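Local structure of exopolysaccharide biosynthesis protein (Pantoea stewartii subsp. stewartii DC283, 6TGF) at residues G46-L51 with A124-A129; F141-V146 with P181-A186; W559-F564 with A591-Q596; D616-A621 with S673-Q678. The protein modifies the exopolysaccharide glycans of the bacterial biofilm, probably as a hydrolase, with a parallel beta-helix fold like that of bacteriophage tailspikes. All blocks are in the same frame, centred on the assembly; numbering follows the deposited sequence.

The four contacts form two neighbouring pairs at opposite ends of the elongated chain. Contacts 1 and 2 lie in the N-terminal head-binding part, where their centres are 12 Å apart and a probable backbone hydrogen bond between His-128 and Val-146 joins them. Contact 1 is partly buried and has one antiparallel pair, contact 2 is a surface contact with a single backbone bond, and each adds packing around a ring. Contacts 3 and 4, beyond the beta-helix, hold strands of two antiparallel sheets that meet through Ile-593 and Val-617. Contact 3 is a buried contact of five paired positions with salt bridges to other subunits; contact 4 is a partly exposed sheet edge gripped by an arginine.

Contact 1 (G46-L51 with A124-A129); sequences GDVPIL and ANPSHA
Ile-50 reaches across to Ala-124 and to the imidazole of His-128. Its CB already lies 4.0 Å from His-128 CE1. From there CG2 lies near both Ala-124 O and His-128 CE1, while CG1, set between the backbone N and the carbonyl carbon (chi1 63°), carries CD1 on to the ring. At this tip CD1 sits over one face of the imidazole, 4.2 Å from the His-128 ring centroid and offset toward the rim, a CH-pi contact; the same CD1 approaches Ala-124 CB at 4.1 Å. ND1 of His-128 donates to Asn-125 O (2.7 Å), in the plane of that carbonyl though tilted from the ring plane.

Beside this packing, Val-48 and Ala-124 form an antiparallel hydrogen-bonded pair, with Val-48 N to Ala-124 O at 3.0 Å and Ala-124 N to Val-48 O at 3.1 Å. Val-48 CG2 meets the ring of Pro-126 roughly at right angles, and an Asx turn at Asn-125 leads the chain away. A classic beta bulge sets Ile-50 and Leu-51 together against Leu-122 in strand 48-51, outermost in a five-stranded antiparallel sheet. The bond to Asn-125 O is consistent with a proton on ND1 and would limit rotation of a ring whose pi face receives Ile-50 CD1.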
loop_
_atom_site.group_PDB
_atom_site.type_symbol
_atom_site.label_atom_id
_atom_site.label_comp_id
_atom_site.label_asym_id
_atom_site.label_seq_id
_atom_site.Cartn_x
_atom_site.Cartn_y
_atom_site.Cartn_z
ATOM N N GLY B 46 -35.537 -51.736 23.717
ATOM C CA GLY B 46 -34.932 -50.402 23.889
ATOM C C GLY B 46 -33.729 -50.412 24.821
ATOM O O GLY B 46 -33.047 -49.371 24.892
ATOM N N ASP B 47 -33.472 -51.526 25.516
ATOM C CA ASP B 47 -32.280 -51.699 26.392
ATOM C C ASP B 47 -31.029 -51.761 25.507
ATOM O O ASP B 47 -31.110 -52.356 24.416
ATOM C CB ASP B 47 -32.410 -52.931 27.292
ATOM C CG ASP B 47 -33.285 -52.718 28.518
ATOM O OD1 ASP B 47 -34.021 -51.710 28.554
ATOM O OD2 ASP B 47 -33.219 -53.560 29.434
ATOM N N VAL B 48 -29.930 -51.148 25.960
ATOM C CA VAL B 48 -28.654 -50.998 25.196
ATOM C C VAL B 48 -27.479 -51.262 26.134
ATOM O O VAL B 48 -27.650 -51.280 27.350
ATOM C CB VAL B 48 -28.543 -49.595 24.565
ATOM C CG1 VAL B 48 -29.688 -49.313 23.605
ATOM C CG2 VAL B 48 -28.449 -48.498 25.619
ATOM N N PRO B 49 -26.253 -51.479 25.599
ATOM C CA PRO B 49 -25.041 -51.450 26.415
ATOM C C PRO B 49 -24.804 -50.038 26.975
ATOM O O PRO B 49 -24.494 -49.154 26.195
ATOM C CB PRO B 49 -23.920 -51.869 25.447
ATOM C CG PRO B 49 -24.641 -52.529 24.289
ATOM C CD PRO B 49 -25.969 -51.811 24.195
ATOM N N ILE B 50 -24.986 -49.858 28.289
ATOM C CA ILE B 50 -24.836 -48.546 28.991
ATOM C C ILE B 50 -23.388 -48.390 29.475
ATOM O O ILE B 50 -22.952 -47.234 29.634
ATOM C CB ILE B 50 -25.853 -48.385 30.145
ATOM C CG1 ILE B 50 -25.671 -49.427 31.254
ATOM C CG2 ILE B 50 -27.277 -48.386 29.606
ATOM C CD1 ILE B 50 -26.226 -48.996 32.594
ATOM N N LEU B 51 -22.686 -49.503 29.717
ATOM C CA LEU B 51 -21.265 -49.528 30.162
ATOM C C LEU B 51 -20.531 -50.685 29.472
ATOM O O LEU B 51 -21.063 -51.811 29.482
ATOM C CB LEU B 51 -21.216 -49.671 31.686
ATOM C CG LEU B 51 -21.868 -48.540 32.480
ATOM C CD1 LEU B 51 -21.998 -48.915 33.949
ATOM C CD2 LEU B 51 -21.088 -47.242 32.329
ATOM N N ALA B 124 -28.929 -52.289 29.995
ATOM C CA ALA B 124 -30.084 -51.769 30.765
ATOM C C ALA B 124 -30.779 -50.670 29.953
ATOM O O ALA B 124 -30.325 -50.387 28.826
ATOM C CB ALA B 124 -29.622 -51.258 32.108
ATOM N N ASN B 125 -31.844 -50.086 30.507
ATOM C CA ASN B 125 -32.594 -48.953 29.901
ATOM C C ASN B 125 -31.639 -47.771 29.751
ATOM O O ASN B 125 -31.016 -47.368 30.730
ATOM C CB ASN B 125 -33.819 -48.583 30.743
ATOM C CG ASN B 125 -34.800 -47.681 30.025
ATOM O OD1 ASN B 125 -34.413 -46.852 29.204
ATOM N ND2 ASN B 125 -36.076 -47.825 30.342
ATOM N N PRO B 126 -31.472 -47.189 28.539
ATOM C CA PRO B 126 -30.646 -45.992 28.371
ATOM C C PRO B 126 -31.120 -44.849 29.282
ATOM O O PRO B 126 -30.291 -44.085 29.741
ATOM C CB PRO B 126 -30.789 -45.625 26.884
ATOM C CG PRO B 126 -32.006 -46.395 26.410
ATOM C CD PRO B 126 -32.047 -47.643 27.263
ATOM N N SER B 127 -32.433 -44.766 29.516
ATOM C CA SER B 127 -33.061 -43.890 30.539
ATOM C C SER B 127 -32.984 -44.593 31.899
ATOM O O SER B 127 -33.741 -45.561 32.107
ATOM C CB SER B 127 -34.483 -43.548 30.167
ATOM O OG SER B 127 -34.996 -42.532 31.014
ATOM N N HIS B 128 -32.086 -44.138 32.778
ATOM C CA HIS B 128 -31.851 -44.732 34.121
ATOM C C HIS B 128 -31.203 -43.712 35.061
ATOM O O HIS B 128 -30.475 -42.825 34.574
ATOM C CB HIS B 128 -30.993 -46.001 34.004
ATOM C CG HIS B 128 -29.609 -45.757 33.503
ATOM N ND1 HIS B 128 -29.290 -45.809 32.160
ATOM C CD2 HIS B 128 -28.462 -45.463 34.153
ATOM C CE1 HIS B 128 -28.008 -45.557 32.003
ATOM N NE2 HIS B 128 -27.475 -45.341 33.212
ATOM N N ALA B 129 -31.480 -43.844 36.360
ATOM C CA ALA B 129 -30.712 -43.232 37.467
ATOM C C ALA B 129 -29.466 -44.086 37.711
ATOM O O ALA B 129 -29.544 -45.311 37.498
ATOM C CB ALA B 129 -31.561 -43.145 38.711
#

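Contact 2 (F141-V146 with P181-A186); sequences FNIPDV and PLFEGA
Phe-183, the first residue of a type II beta turn that ends at Ala-186, packs its side chain against Val-146, Ile-143 and Phe-141. It buries more surface here than any other residue. Its CG lies between the backbone N and the carbonyl carbon (chi1 49°), which helps turn the ring toward Phe-141 and Ile-143. There its edge is presented to the face of Phe-141 in an offset edge-to-face pair, centroids 5.8 Å apart and planes at 67°. Ile-143 CD1 crosses the same ring near Phe-183 CD2 and CG, and Ala-186 CB, brought round by the turn, covers one face of it.

Val-146 packs at the root of this side chain: its CB lies 3.8 Å from Phe-183 CB, and CG1 also rests beside Leu-182 O. Leu-182 CD1 comes obliquely to Phe-141 CZ, 4.1 Å away.

The contact thus joins the last strand of a four-stranded head-binding sheet to the loop before strand 187-190. Glu-184 turns its carboxylate away to Ser-207 OG and Phe-208 N. Gly-185 takes the positive phi (96°) required at the third position of the turn. A single backbone bond closes the contact, Glu-184 N donating to Val-146 O at 2.6 Å within the carbonyl plane.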
loop_
_atom_site.group_PDB
_atom_site.type_symbol
_atom_site.label_atom_id
_atom_site.label_comp_id
_atom_site.label_asym_id
_atom_site.label_seq_id
_atom_site.Cartn_x
_atom_site.Cartn_y
_atom_site.Cartn_z
ATOM N N PHE B 141 -21.210 -40.401 42.962
ATOM C CA PHE B 141 -22.359 -39.831 42.207
ATOM C C PHE B 141 -23.668 -40.161 42.927
ATOM O O PHE B 141 -23.717 -41.145 43.690
ATOM C CB PHE B 141 -22.504 -40.413 40.797
ATOM C CG PHE B 141 -21.243 -40.589 39.994
ATOM C CD1 PHE B 141 -20.586 -39.494 39.455
ATOM C CD2 PHE B 141 -20.753 -41.856 39.719
ATOM C CE1 PHE B 141 -19.439 -39.665 38.693
ATOM C CE2 PHE B 141 -19.607 -42.025 38.958
ATOM C CZ PHE B 141 -18.952 -40.930 38.446
ATOM N N ASN B 142 -24.701 -39.360 42.655
ATOM C CA ASN B 142 -26.130 -39.693 42.896
ATOM C C ASN B 142 -26.962 -38.965 41.835
ATOM O O ASN B 142 -27.476 -37.869 42.129
ATOM C CB ASN B 142 -26.567 -39.356 44.324
ATOM C CG ASN B 142 -27.981 -39.804 44.631
ATOM O OD1 ASN B 142 -28.523 -40.682 43.962
ATOM N ND2 ASN B 142 -28.585 -39.212 45.648
ATOM N N ILE B 143 -27.056 -39.551 40.639
ATOM C CA ILE B 143 -27.694 -38.936 39.437
ATOM C C ILE B 143 -29.064 -39.577 39.237
ATOM O O ILE B 143 -29.154 -40.775 38.969
ATOM C CB ILE B 143 -26.787 -39.092 38.199
ATOM C CG1 ILE B 143 -25.394 -38.506 38.447
ATOM C CG2 ILE B 143 -27.443 -38.483 36.968
ATOM C CD1 ILE B 143 -24.335 -39.002 37.491
ATOM N N PRO B 144 -30.168 -38.802 39.352
ATOM C CA PRO B 144 -31.517 -39.355 39.226
ATOM C C PRO B 144 -31.904 -39.677 37.773
ATOM O O PRO B 144 -32.773 -40.500 37.578
ATOM C CB PRO B 144 -32.404 -38.241 39.799
ATOM C CG PRO B 144 -31.642 -36.970 39.492
ATOM C CD PRO B 144 -30.180 -37.351 39.598
ATOM N N ASP B 145 -31.267 -39.014 36.802
ATOM C CA ASP B 145 -31.465 -39.265 35.351
ATOM C C ASP B 145 -30.190 -38.851 34.610
ATOM O O ASP B 145 -29.880 -37.644 34.604
ATOM C CB ASP B 145 -32.702 -38.527 34.830
ATOM C CG ASP B 145 -33.062 -38.835 33.385
ATOM O OD1 ASP B 145 -32.515 -39.814 32.831
ATOM O OD2 ASP B 145 -33.895 -38.095 32.824
ATOM N N VAL B 146 -29.494 -39.820 34.008
ATOM C CA VAL B 146 -28.193 -39.618 33.296
ATOM C C VAL B 146 -28.443 -38.885 31.970
ATOM O O VAL B 146 -27.451 -38.484 31.338
ATOM C CB VAL B 146 -27.442 -40.948 33.073
ATOM C CG1 VAL B 146 -27.159 -41.665 34.385
ATOM C CG2 VAL B 146 -28.159 -41.874 32.100
ATOM N N PRO B 181 -20.704 -42.037 27.138
ATOM C CA PRO B 181 -20.635 -41.196 28.333
ATOM C C PRO B 181 -21.364 -41.836 29.524
ATOM O O PRO B 181 -22.350 -42.518 29.305
ATOM C CB PRO B 181 -21.334 -39.889 27.925
ATOM C CG PRO B 181 -21.286 -39.875 26.410
ATOM C CD PRO B 181 -21.298 -41.331 25.991
ATOM N N LEU B 182 -20.864 -41.606 30.742
ATOM C CA LEU B 182 -21.495 -42.081 32.005
ATOM C C LEU B 182 -22.864 -41.411 32.166
ATOM O O LEU B 182 -23.817 -42.108 32.567
ATOM C CB LEU B 182 -20.587 -41.756 33.196
ATOM C CG LEU B 182 -19.371 -42.663 33.374
ATOM C CD1 LEU B 182 -18.511 -42.186 34.534
ATOM C CD2 LEU B 182 -19.788 -44.111 33.586
ATOM N N PHE B 183 -22.940 -40.112 31.862
ATOM C CA PHE B 183 -24.160 -39.272 31.992
ATOM C C PHE B 183 -24.075 -38.073 31.040
ATOM O O PHE B 183 -22.986 -37.806 30.491
ATOM C CB PHE B 183 -24.328 -38.816 33.444
ATOM C CG PHE B 183 -23.088 -38.219 34.059
ATOM C CD1 PHE B 183 -22.767 -36.885 33.861
ATOM C CD2 PHE B 183 -22.238 -38.990 34.837
ATOM C CE1 PHE B 183 -21.626 -36.337 34.426
ATOM C CE2 PHE B 183 -21.098 -38.440 35.402
ATOM C CZ PHE B 183 -20.792 -37.116 35.194
ATOM N N GLU B 184 -25.202 -37.378 30.856
ATOM C CA GLU B 184 -25.318 -36.142 30.035
ATOM C C GLU B 184 -24.460 -35.042 30.674
ATOM O O GLU B 184 -24.749 -34.658 31.828
ATOM C CB GLU B 184 -26.784 -35.712 29.930
ATOM C CG GLU B 184 -27.014 -34.505 29.035
ATOM C CD GLU B 184 -26.808 -34.753 27.551
ATOM O OE1 GLU B 184 -27.160 -35.853 27.079
ATOM O OE2 GLU B 184 -26.298 -33.844 26.869
ATOM N N GLY B 185 -23.439 -34.570 29.951
ATOM C CA GLY B 185 -22.533 -33.491 30.390
ATOM C C GLY B 185 -21.251 -34.021 31.008
ATOM O O GLY B 185 -20.456 -33.194 31.495
ATOM N N ALA B 186 -21.054 -35.344 31.000
ATOM C CA ALA B 186 -19.830 -36.024 31.491
ATOM C C ALA B 186 -18.621 -35.517 30.697
ATOM O O ALA B 186 -18.689 -35.529 29.452
ATOM C CB ALA B 186 -19.980 -37.520 31.370
#

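Contact 3 (W559-F564 with A591-Q596); sequences WEIEVF and AVIHVQ
Glu-560 lies alongside His-594, both side chains pointing the same way, and its aliphatic part overlaps Val-592. With CG anti to the backbone N (chi1 -177°) and the next bond extended, the chain runs over the neighbouring strand, and Glu-560 CG comes 3.6 Å from Val-592 CG1. The carboxylate then meets the imidazole at a slant, the two planes 57° apart. His-594 NE2 gives OE1 of Glu-560 a weak hydrogen bond of 3.0 Å, far from straight at 123°. The stronger partner of Glu-560 is Arg-590 of the second subunit, which forms a salt bridge to OE2. Glu-562, on the same face, is salt-bridged to Arg-590 of its own chain and to Lys-645 of the third subunit.

Beneath these side chains the two strands are neighbours in a five-stranded antiparallel sheet. Trp-559 with Val-595, Ile-561 with Ile-593 and Val-563 with Ala-591 are hydrogen-bonded pairs, each closed by two backbone bonds; Ile-561 N to Ile-593 O, for example, measures 2.7 Å. Their side chains form the apolar face, where the CB atoms of Ile-561 and Ile-593 are 4.2 Å apart. Val-563 CG2 reaches diagonally to Ile-593 CD1 (4.0 Å). From this face Ile-593 and Val-595 extend onto strand 626-633 of a second antiparallel sheet, and Trp-559 meets Tyr-528 of the second subunit edge-to-face, its NE1 bonded to Ser-552 OG.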
loop_
_atom_site.group_PDB
_atom_site.type_symbol
_atom_site.label_atom_id
_atom_site.label_comp_id
_atom_site.label_asym_id
_atom_site.label_seq_id
_atom_site.Cartn_x
_atom_site.Cartn_y
_atom_site.Cartn_z
ATOM N N TRP B 559 18.347 19.873 -34.358
ATOM C CA TRP B 559 17.919 20.617 -33.144
ATOM C C TRP B 559 17.413 22.002 -33.562
ATOM O O TRP B 559 18.026 22.602 -34.467
ATOM C CB TRP B 559 19.071 20.754 -32.139
ATOM C CG TRP B 559 19.615 19.463 -31.612
ATOM C CD1 TRP B 559 20.595 18.695 -32.169
ATOM C CD2 TRP B 559 19.233 18.800 -30.394
ATOM N NE1 TRP B 559 20.839 17.596 -31.391
ATOM C CE2 TRP B 559 20.019 17.631 -30.296
ATOM C CE3 TRP B 559 18.303 19.072 -29.384
ATOM C CZ2 TRP B 559 19.899 16.741 -29.230
ATOM C CZ3 TRP B 559 18.184 18.191 -28.332
ATOM C CH2 TRP B 559 18.973 17.042 -28.258
ATOM N N GLU B 560 16.343 22.485 -32.922
ATOM C CA GLU B 560 15.886 23.897 -33.005
ATOM C C GLU B 560 15.739 24.445 -31.582
ATOM O O GLU B 560 14.791 24.032 -30.890
ATOM C CB GLU B 560 14.573 24.016 -33.782
ATOM C CG GLU B 560 14.100 25.450 -33.952
ATOM C CD GLU B 560 12.785 25.601 -34.696
ATOM O OE1 GLU B 560 12.821 25.964 -35.886
ATOM O OE2 GLU B 560 11.728 25.360 -34.081
ATOM N N ILE B 561 16.656 25.325 -31.170
ATOM C CA ILE B 561 16.616 26.048 -29.864
ATOM C C ILE B 561 15.865 27.366 -30.070
ATOM O O ILE B 561 16.428 28.273 -30.719
ATOM C CB ILE B 561 18.034 26.282 -29.308
ATOM C CG1 ILE B 561 18.751 24.964 -29.005
ATOM C CG2 ILE B 561 17.993 27.191 -28.086
ATOM C CD1 ILE B 561 20.252 25.098 -28.892
ATOM N N GLU B 562 14.640 27.453 -29.544
ATOM C CA GLU B 562 13.821 28.693 -29.523
ATOM C C GLU B 562 14.188 29.497 -28.271
ATOM O O GLU B 562 13.912 29.009 -27.159
ATOM C CB GLU B 562 12.330 28.353 -29.535
ATOM C CG GLU B 562 11.426 29.567 -29.427
ATOM C CD GLU B 562 9.947 29.245 -29.313
ATOM O OE1 GLU B 562 9.152 30.186 -29.149
ATOM O OE2 GLU B 562 9.595 28.051 -29.380
ATOM N N VAL B 563 14.800 30.671 -28.455
ATOM C CA VAL B 563 15.007 31.685 -27.379
ATOM C C VAL B 563 13.766 32.582 -27.358
ATOM O O VAL B 563 13.751 33.594 -28.086
ATOM C CB VAL B 563 16.301 32.497 -27.584
ATOM C CG1 VAL B 563 16.519 33.513 -26.471
ATOM C CG2 VAL B 563 17.517 31.592 -27.718
ATOM N N PHE B 564 12.755 32.195 -26.574
ATOM C CA PHE B 564 11.468 32.922 -26.431
ATOM C C PHE B 564 11.655 34.097 -25.468
ATOM O O PHE B 564 12.354 33.930 -24.455
ATOM C CB PHE B 564 10.362 31.982 -25.949
ATOM C CG PHE B 564 9.032 32.659 -25.739
ATOM C CD1 PHE B 564 8.281 33.083 -26.824
ATOM C CD2 PHE B 564 8.541 32.890 -24.463
ATOM C CE1 PHE B 564 7.062 33.717 -26.637
ATOM C CE2 PHE B 564 7.320 33.521 -24.279
ATOM C CZ PHE B 564 6.583 33.934 -25.367
ATOM N N ALA B 591 14.406 34.474 -30.842
ATOM C CA ALA B 591 15.494 34.003 -31.731
ATOM C C ALA B 591 15.355 32.488 -31.912
ATOM O O ALA B 591 15.194 31.787 -30.897
ATOM C CB ALA B 591 16.838 34.377 -31.158
ATOM N N VAL B 592 15.400 32.013 -33.158
ATOM C CA VAL B 592 15.245 30.573 -33.524
ATOM C C VAL B 592 16.591 30.063 -34.054
ATOM O O VAL B 592 16.980 30.473 -35.162
ATOM C CB VAL B 592 14.110 30.381 -34.547
ATOM C CG1 VAL B 592 13.926 28.922 -34.932
ATOM C CG2 VAL B 592 12.799 30.967 -34.043
ATOM N N ILE B 593 17.267 29.205 -33.280
ATOM C CA ILE B 593 18.619 28.650 -33.592
ATOM C C ILE B 593 18.459 27.217 -34.107
ATOM O O ILE B 593 17.944 26.374 -33.349
ATOM C CB ILE B 593 19.533 28.708 -32.351
ATOM C CG1 ILE B 593 19.694 30.140 -31.834
ATOM C CG2 ILE B 593 20.882 28.058 -32.633
ATOM C CD1 ILE B 593 20.180 30.227 -30.408
ATOM N N HIS B 594 18.902 26.959 -35.342
ATOM C CA HIS B 594 18.921 25.615 -35.979
ATOM C C HIS B 594 20.326 25.019 -35.857
ATOM O O HIS B 594 21.301 25.750 -36.118
ATOM C CB HIS B 594 18.457 25.701 -37.438
ATOM C CG HIS B 594 17.139 26.379 -37.603
ATOM N ND1 HIS B 594 17.033 27.704 -37.977
ATOM C CD2 HIS B 594 15.878 25.928 -37.438
ATOM C CE1 HIS B 594 15.760 28.037 -38.041
ATOM N NE2 HIS B 594 15.031 26.964 -37.715
ATOM N N VAL B 595 20.413 23.749 -35.451
ATOM C CA VAL B 595 21.674 22.954 -35.374
ATOM C C VAL B 595 21.374 21.552 -35.910
ATOM O O VAL B 595 20.435 20.920 -35.394
ATOM C CB VAL B 595 22.226 22.900 -33.934
ATOM C CG1 VAL B 595 23.494 22.061 -33.839
ATOM C CG2 VAL B 595 22.469 24.290 -33.366
ATOM N N GLN B 596 22.126 21.101 -36.918
ATOM C CA GLN B 596 22.051 19.719 -37.463
ATOM C C GLN B 596 23.451 19.098 -37.438
ATOM O O GLN B 596 24.397 19.767 -37.896
ATOM C CB GLN B 596 21.498 19.709 -38.889
ATOM C CG GLN B 596 21.140 18.313 -39.384
ATOM C CD GLN B 596 20.919 18.242 -40.876
ATOM O OE1 GLN B 596 21.557 18.945 -41.655
ATOM N NE2 GLN B 596 20.015 17.370 -41.290
#

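Contact 4 (D616-A621 with S673-Q678)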
loop_
_atom_site.group_PDB
_atom_site.type_symbol
_atom_site.label_atom_id
_atom_site.label_comp_id
_atom_site.label_asym_id
_atom_site.label_seq_id
_atom_site.Cartn_x
_atom_site.Cartn_y
_atom_site.Cartn_z
ATOM N N ASP B 616 23.959 37.760 -31.726
ATOM C CA ASP B 616 24.950 36.866 -32.384
ATOM C C ASP B 616 24.778 35.436 -31.860
ATOM O O ASP B 616 24.274 35.271 -30.731
ATOM C CB ASP B 616 26.383 37.352 -32.143
ATOM C CG ASP B 616 26.859 38.397 -33.136
ATOM O OD1 ASP B 616 27.003 38.052 -34.327
ATOM O OD2 ASP B 616 27.083 39.548 -32.711
ATOM N N VAL B 617 25.189 34.451 -32.664
ATOM C CA VAL B 617 25.240 33.005 -32.294
ATOM C C VAL B 617 26.566 32.428 -32.802
ATOM O O VAL B 617 26.861 32.597 -34.004
ATOM C CB VAL B 617 24.038 32.229 -32.866
ATOM C CG1 VAL B 617 24.138 30.735 -32.593
ATOM C CG2 VAL B 617 22.716 32.772 -32.353
ATOM N N ARG B 618 27.328 31.786 -31.914
ATOM C CA ARG B 618 28.549 31.006 -32.249
ATOM C C ARG B 618 28.400 29.604 -31.650
ATOM O O ARG B 618 27.643 29.460 -30.670
ATOM C CB ARG B 618 29.804 31.712 -31.729
ATOM C CG ARG B 618 29.954 33.147 -32.215
ATOM C CD ARG B 618 31.287 33.753 -31.827
ATOM N NE ARG B 618 32.369 33.256 -32.670
ATOM C CZ ARG B 618 32.789 33.822 -33.800
ATOM N NH1 ARG B 618 32.231 34.935 -34.251
ATOM N NH2 ARG B 618 33.779 33.269 -34.479
ATOM N N TYR B 619 29.084 28.614 -32.230
ATOM C CA TYR B 619 29.046 27.197 -31.785
ATOM C C TYR B 619 30.450 26.585 -31.867
ATOM O O TYR B 619 31.334 27.162 -32.531
ATOM C CB TYR B 619 28.029 26.400 -32.607
ATOM C CG TYR B 619 28.411 26.176 -34.048
ATOM C CD1 TYR B 619 28.111 27.115 -35.021
ATOM C CD2 TYR B 619 29.069 25.023 -34.443
ATOM C CE1 TYR B 619 28.459 26.915 -36.349
ATOM C CE2 TYR B 619 29.425 24.809 -35.763
ATOM C CZ TYR B 619 29.117 25.758 -36.722
ATOM O OH TYR B 619 29.465 25.553 -38.026
ATOM N N VAL B 620 30.629 25.447 -31.192
ATOM C CA VAL B 620 31.893 24.655 -31.148
ATOM C C VAL B 620 31.535 23.182 -31.368
ATOM O O VAL B 620 31.017 22.555 -30.423
ATOM C CB VAL B 620 32.642 24.867 -29.818
ATOM C CG1 VAL B 620 33.862 23.967 -29.697
ATOM C CG2 VAL B 620 33.036 26.323 -29.618
ATOM N N ALA B 621 31.787 22.668 -32.574
ATOM C CA ALA B 621 31.603 21.249 -32.956
ATOM C C ALA B 621 32.978 20.584 -33.085
ATOM O O ALA B 621 33.516 20.547 -34.209
ATOM C CB ALA B 621 30.810 21.163 -34.236
ATOM N N SER B 673 35.829 29.556 -32.157
ATOM C CA SER B 673 34.396 29.175 -32.290
ATOM C C SER B 673 33.866 29.619 -33.659
ATOM O O SER B 673 34.315 30.672 -34.155
ATOM C CB SER B 673 33.565 29.753 -31.171
ATOM O OG SER B 673 33.646 31.171 -31.162
ATOM N N HIS B 674 32.939 28.846 -34.236
ATOM C CA HIS B 674 32.334 29.088 -35.574
ATOM C C HIS B 674 31.067 29.936 -35.413
ATOM O O HIS B 674 30.178 29.521 -34.646
ATOM C CB HIS B 674 32.038 27.762 -36.289
ATOM C CG HIS B 674 33.138 26.755 -36.201
ATOM N ND1 HIS B 674 34.450 27.063 -36.506
ATOM C CD2 HIS B 674 33.125 25.449 -35.857
ATOM C CE1 HIS B 674 35.200 25.990 -36.347
ATOM N NE2 HIS B 674 34.409 24.985 -35.949
ATOM N N ALA B 675 30.990 31.073 -36.110
ATOM C CA ALA B 675 29.825 31.990 -36.109
ATOM C C ALA B 675 28.686 31.369 -36.928
ATOM O O ALA B 675 28.945 30.932 -38.067
ATOM C CB ALA B 675 30.220 33.340 -36.653
ATOM N N ALA B 676 27.477 31.333 -36.362
ATOM C CA ALA B 676 26.248 30.822 -37.014
ATOM C C ALA B 676 25.712 31.881 -37.975
ATOM O O ALA B 676 25.442 33.007 -37.561
ATOM C CB ALA B 676 25.225 30.452 -35.969
ATOM N N PRO B 677 25.553 31.565 -39.283
ATOM C CA PRO B 677 25.016 32.523 -40.251
ATOM C C PRO B 677 23.588 32.974 -39.911
ATOM O O PRO B 677 22.769 32.132 -39.589
ATOM C CB PRO B 677 25.007 31.762 -41.588
ATOM C CG PRO B 677 25.967 30.607 -41.385
ATOM C CD PRO B 677 25.892 30.278 -39.908
ATOM N N GLN B 678 23.331 34.283 -40.001
ATOM C CA GLN B 678 21.997 34.903 -39.773
ATOM C C GLN B 678 21.154 34.726 -41.038
ATOM O O GLN B 678 21.446 35.408 -42.037
ATOM C CB GLN B 678 22.142 36.385 -39.422
ATOM C CG GLN B 678 23.005 36.638 -38.196
ATOM C CD GLN B 678 23.263 38.104 -37.954
ATOM O OE1 GLN B 678 24.382 38.511 -37.649
ATOM N NE2 GLN B 678 22.224 38.913 -38.089
HETATM O O HOH W 1 26.232 35.088 -35.826
#
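Arg-618 holds Ser-673 with NE and NH2, one nitrogen to each of two oxygens, across the outer edge of an antiparallel sheet, where the short strand 674-675 is added to strand 614-620. NE donates to Ser-673 OG (2.9 Å), which lies in the guanidinium plane, and NH2 donates to Ser-673 O (2.7 Å) from above the carbonyl plane. A bend at chi3 (76°) folds the head back to make both bonds, and Ala-675 CB lies over one guanidinium face, 3.5 Å from Arg-618 NH1.

On the other face of the sheet Tyr-619 meets His-674. The first torsion of Tyr-619 (chi1 69°) places its ring beneath the partner strand. His-674 CB lies over the face of that ring in a CH-pi contact, 3.8 Å from the Tyr-619 centroid. Farther out the imidazole turns its edge to the same phenol, an offset edge-to-face pair with planes at 66°.

Backbone bonds hold these groups in place: Tyr-619 and His-674 exchange a pair, and Ala-676 N donates to Val-617 O (2.7 Å). Val-617 CG1 packs on Ala-676 CB, and Trp-606 of strand 602-610 touches both Val-617 and Gln-678 from beyond the contact. Asp-574 of the second subunit packs on Tyr-619. Ser-673 OG has a further hydrogen-bond partner, Asp-670 O. Toward the opposite end a water lies 3.1 Å from Val-617 O and 2.8 Å from Ala-676 O, placed to donate to either.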